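Local coordinates for protein CRISPR-associated endoribonuclease Cas2 (Thermococcus onnurineus, PDB 5G4D) that probably acts as a magnesium-dependent, single-strand-specific endoribonuclease of the CRISPR immune system and takes part in its adaptation stage, as a homodimer able to join Cas1, at residues V6-D11 / R26-V31. Residues are numbered along the deposited sequence; the frame is centred on the assembly and turned at random.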
loop_
_atom_site.group_PDB
_atom_site.type_symbol
_atom_site.label_atom_id
_atom_site.label_comp_id
_atom_site.label_asym_id
_atom_site.label_seq_id
_atom_site.Cartn_x
_atom_site.Cartn_y
_atom_site.Cartn_z
ATOM N N VAL A 6 -5.939 7.923 -5.426
ATOM C CA VAL A 6 -5.729 7.346 -4.100
ATOM C C VAL A 6 -5.091 5.967 -4.204
ATOM O O VAL A 6 -5.295 5.219 -5.166
ATOM C CB VAL A 6 -7.037 7.264 -3.279
ATOM C CG1 VAL A 6 -7.540 8.669 -2.941
ATOM C CG2 VAL A 6 -8.098 6.448 -4.026
ATOM N N VAL A 7 -4.292 5.642 -3.193
ATOM C CA VAL A 7 -3.845 4.273 -2.938
ATOM C C VAL A 7 -4.336 3.941 -1.546
ATOM O O VAL A 7 -4.028 4.668 -0.593
ATOM C CB VAL A 7 -2.315 4.110 -3.015
ATOM C CG1 VAL A 7 -1.924 2.673 -2.624
ATOM C CG2 VAL A 7 -1.777 4.483 -4.392
ATOM N N ILE A 8 -5.105 2.861 -1.418
ATOM C CA ILE A 8 -5.690 2.481 -0.137
ATOM C C ILE A 8 -5.120 1.137 0.289
ATOM O O ILE A 8 -5.170 0.163 -0.473
ATOM C CB ILE A 8 -7.225 2.412 -0.201
ATOM C CG1 ILE A 8 -7.789 3.778 -0.588
ATOM C CG2 ILE A 8 -7.781 1.953 1.152
ATOM C CD1 ILE A 8 -9.303 3.859 -0.431
ATOM N N VAL A 9 -4.584 1.085 1.503
ATOM C CA VAL A 9 -4.113 -0.163 2.103
ATOM C C VAL A 9 -4.882 -0.361 3.399
ATOM O O VAL A 9 -5.207 0.611 4.086
ATOM C CB VAL A 9 -2.590 -0.142 2.362
ATOM C CG1 VAL A 9 -1.839 0.013 1.060
ATOM C CG2 VAL A 9 -2.229 0.987 3.324
ATOM N N TYR A 10 -5.197 -1.609 3.733
ATOM C CA TYR A 10 -6.001 -1.818 4.933
ATOM C C TYR A 10 -5.570 -3.079 5.665
ATOM O O TYR A 10 -5.113 -4.056 5.070
ATOM C CB TYR A 10 -7.508 -1.875 4.636
ATOM C CG TYR A 10 -7.936 -2.897 3.610
ATOM C CD1 TYR A 10 -8.000 -2.571 2.265
ATOM C CD2 TYR A 10 -8.309 -4.184 3.994
ATOM C CE1 TYR A 10 -8.391 -3.487 1.321
ATOM C CE2 TYR A 10 -8.717 -5.116 3.054
ATOM C CZ TYR A 10 -8.763 -4.758 1.720
ATOM O OH TYR A 10 -9.171 -5.664 0.767
ATOM N N ASP A 11 -5.710 -3.005 6.979
ATOM C CA ASP A 11 -5.364 -4.064 7.921
ATOM C C ASP A 11 -6.621 -4.230 8.767
ATOM O O ASP A 11 -6.844 -3.438 9.686
ATOM C CB ASP A 11 -4.153 -3.633 8.743
ATOM C CG ASP A 11 -3.496 -4.770 9.462
ATOM O OD1 ASP A 11 -4.200 -5.747 9.796
ATOM O OD2 ASP A 11 -2.266 -4.671 9.687
ATOM N N ARG A 26 -15.881 -2.276 -5.800
ATOM C CA ARG A 26 -16.877 -1.487 -6.510
ATOM C C ARG A 26 -16.436 -0.052 -6.781
ATOM O O ARG A 26 -17.194 0.702 -7.402
ATOM C CB ARG A 26 -18.185 -1.474 -5.721
ATOM C CG ARG A 26 -18.781 -2.847 -5.468
ATOM C CD ARG A 26 -19.957 -2.749 -4.511
ATOM N NE ARG A 26 -21.095 -3.508 -4.995
ATOM C CZ ARG A 26 -21.422 -4.716 -4.549
ATOM N NH1 ARG A 26 -20.702 -5.289 -3.599
ATOM N NH2 ARG A 26 -22.477 -5.358 -5.049
ATOM N N HIS A 27 -15.238 0.354 -6.354
ATOM C CA HIS A 27 -14.873 1.762 -6.450
ATOM C C HIS A 27 -13.470 1.968 -7.002
ATOM O O HIS A 27 -13.195 3.006 -7.612
ATOM C CB HIS A 27 -14.999 2.428 -5.079
ATOM C CG HIS A 27 -16.407 2.493 -4.573
ATOM N ND1 HIS A 27 -17.250 3.545 -4.860
ATOM C CD2 HIS A 27 -17.125 1.628 -3.818
ATOM C CE1 HIS A 27 -18.425 3.332 -4.291
ATOM N NE2 HIS A 27 -18.378 2.176 -3.656
ATOM N N LEU A 28 -12.586 0.990 -6.810
ATOM C CA LEU A 28 -11.178 1.160 -7.135
ATOM C C LEU A 28 -10.613 -0.108 -7.766
ATOM O O LEU A 28 -11.216 -1.184 -7.722
ATOM C CB LEU A 28 -10.372 1.534 -5.879
ATOM C CG LEU A 28 -10.700 2.879 -5.223
ATOM C CD1 LEU A 28 -9.964 3.022 -3.914
ATOM C CD2 LEU A 28 -10.342 4.035 -6.162
ATOM N N HIS A 29 -9.419 0.031 -8.337
ATOM C CA HIS A 29 -8.709 -1.091 -8.933
ATOM C C HIS A 29 -8.019 -1.919 -7.851
ATOM O O HIS A 29 -7.337 -1.375 -6.979
ATOM C CB HIS A 29 -7.673 -0.587 -9.940
ATOM C CG HIS A 29 -8.251 0.173 -11.091
ATOM N ND1 HIS A 29 -8.952 -0.435 -12.114
ATOM C CD2 HIS A 29 -8.206 1.491 -11.397
ATOM C CE1 HIS A 29 -9.323 0.480 -12.992
ATOM N NE2 HIS A 29 -8.880 1.658 -12.583
ATOM N N TRP A 30 -8.189 -3.234 -7.910
ATOM C CA TRP A 30 -7.535 -4.129 -6.964
ATOM C C TRP A 30 -6.099 -4.384 -7.421
ATOM O O TRP A 30 -5.876 -4.865 -8.538
ATOM C CB TRP A 30 -8.323 -5.433 -6.856
ATOM C CG TRP A 30 -7.742 -6.422 -5.898
ATOM C CD1 TRP A 30 -7.984 -6.503 -4.557
ATOM C CD2 TRP A 30 -6.829 -7.486 -6.205
ATOM N NE1 TRP A 30 -7.284 -7.545 -4.008
ATOM C CE2 TRP A 30 -6.563 -8.167 -4.998
ATOM C CE3 TRP A 30 -6.209 -7.927 -7.380
ATOM C CZ2 TRP A 30 -5.708 -9.269 -4.933
ATOM C CZ3 TRP A 30 -5.357 -9.024 -7.314
ATOM C CH2 TRP A 30 -5.113 -9.676 -6.099
ATOM N N VAL A 31 -5.126 -4.045 -6.574
ATOM C CA VAL A 31 -3.705 -4.161 -6.932
ATOM C C VAL A 31 -3.133 -5.498 -6.487
ATOM O O VAL A 31 -2.484 -6.208 -7.262
ATOM C CB VAL A 31 -2.907 -2.989 -6.314
ATOM C CG1 VAL A 31 -1.393 -3.133 -6.582
ATOM C CG2 VAL A 31 -3.436 -1.652 -6.798
#
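V6 and I8, whose backbones are hydrogen-bonded to G38 and F36 of the intervening strand 35-40, meet L28 through side chains alone. L28 sits where the loop after helix 17-25 enters strand 29-32, outermost of the four within this chain and two strands away, with CA of V6 and CA of L28 8.8 Å apart. Its CB points toward segment 6-11 and its isobutyl end bridges the gap. The main touch is methyl to methyl: I8 CD1 lies 3.6 Å from L28 CD1. I8 gets there by extension: its CB points neither at L28 nor away from it, and the torsion about CB-CG1 (chi2 -170°) sets CD1 anti to CA, bringing its end nearer the leucine. I8 CG1 follows behind, 4.0 Å from L28 CD1. V6 presents a single branch: with CG1 anti to the carbonyl carbon (chi1 -67°), CG2 falls between that carbon and the backbone N, faces the leucine fork and is 3.9 Å from both L28 CD1 and L28 CD2. L28 CD1 is thus shared by the valine and the isoleucine, and each of these side chains runs across the leucine at about a right angle. All three residues are buried. F36 and V40 also pack on L28, while I48 of helix 42-55 packs on I8. The other face of strand 4-11 turns to the second subunit: V7 packs on its Y66, and D11, the predicted magnesium ligand, is hydrogen-bonded through OD2 to the backbone N of N33 of that subunit. The contact belongs to the helix-covered core of the ferredoxin-like fold of Cas2, joining its central first strand to the residue just ahead of its second.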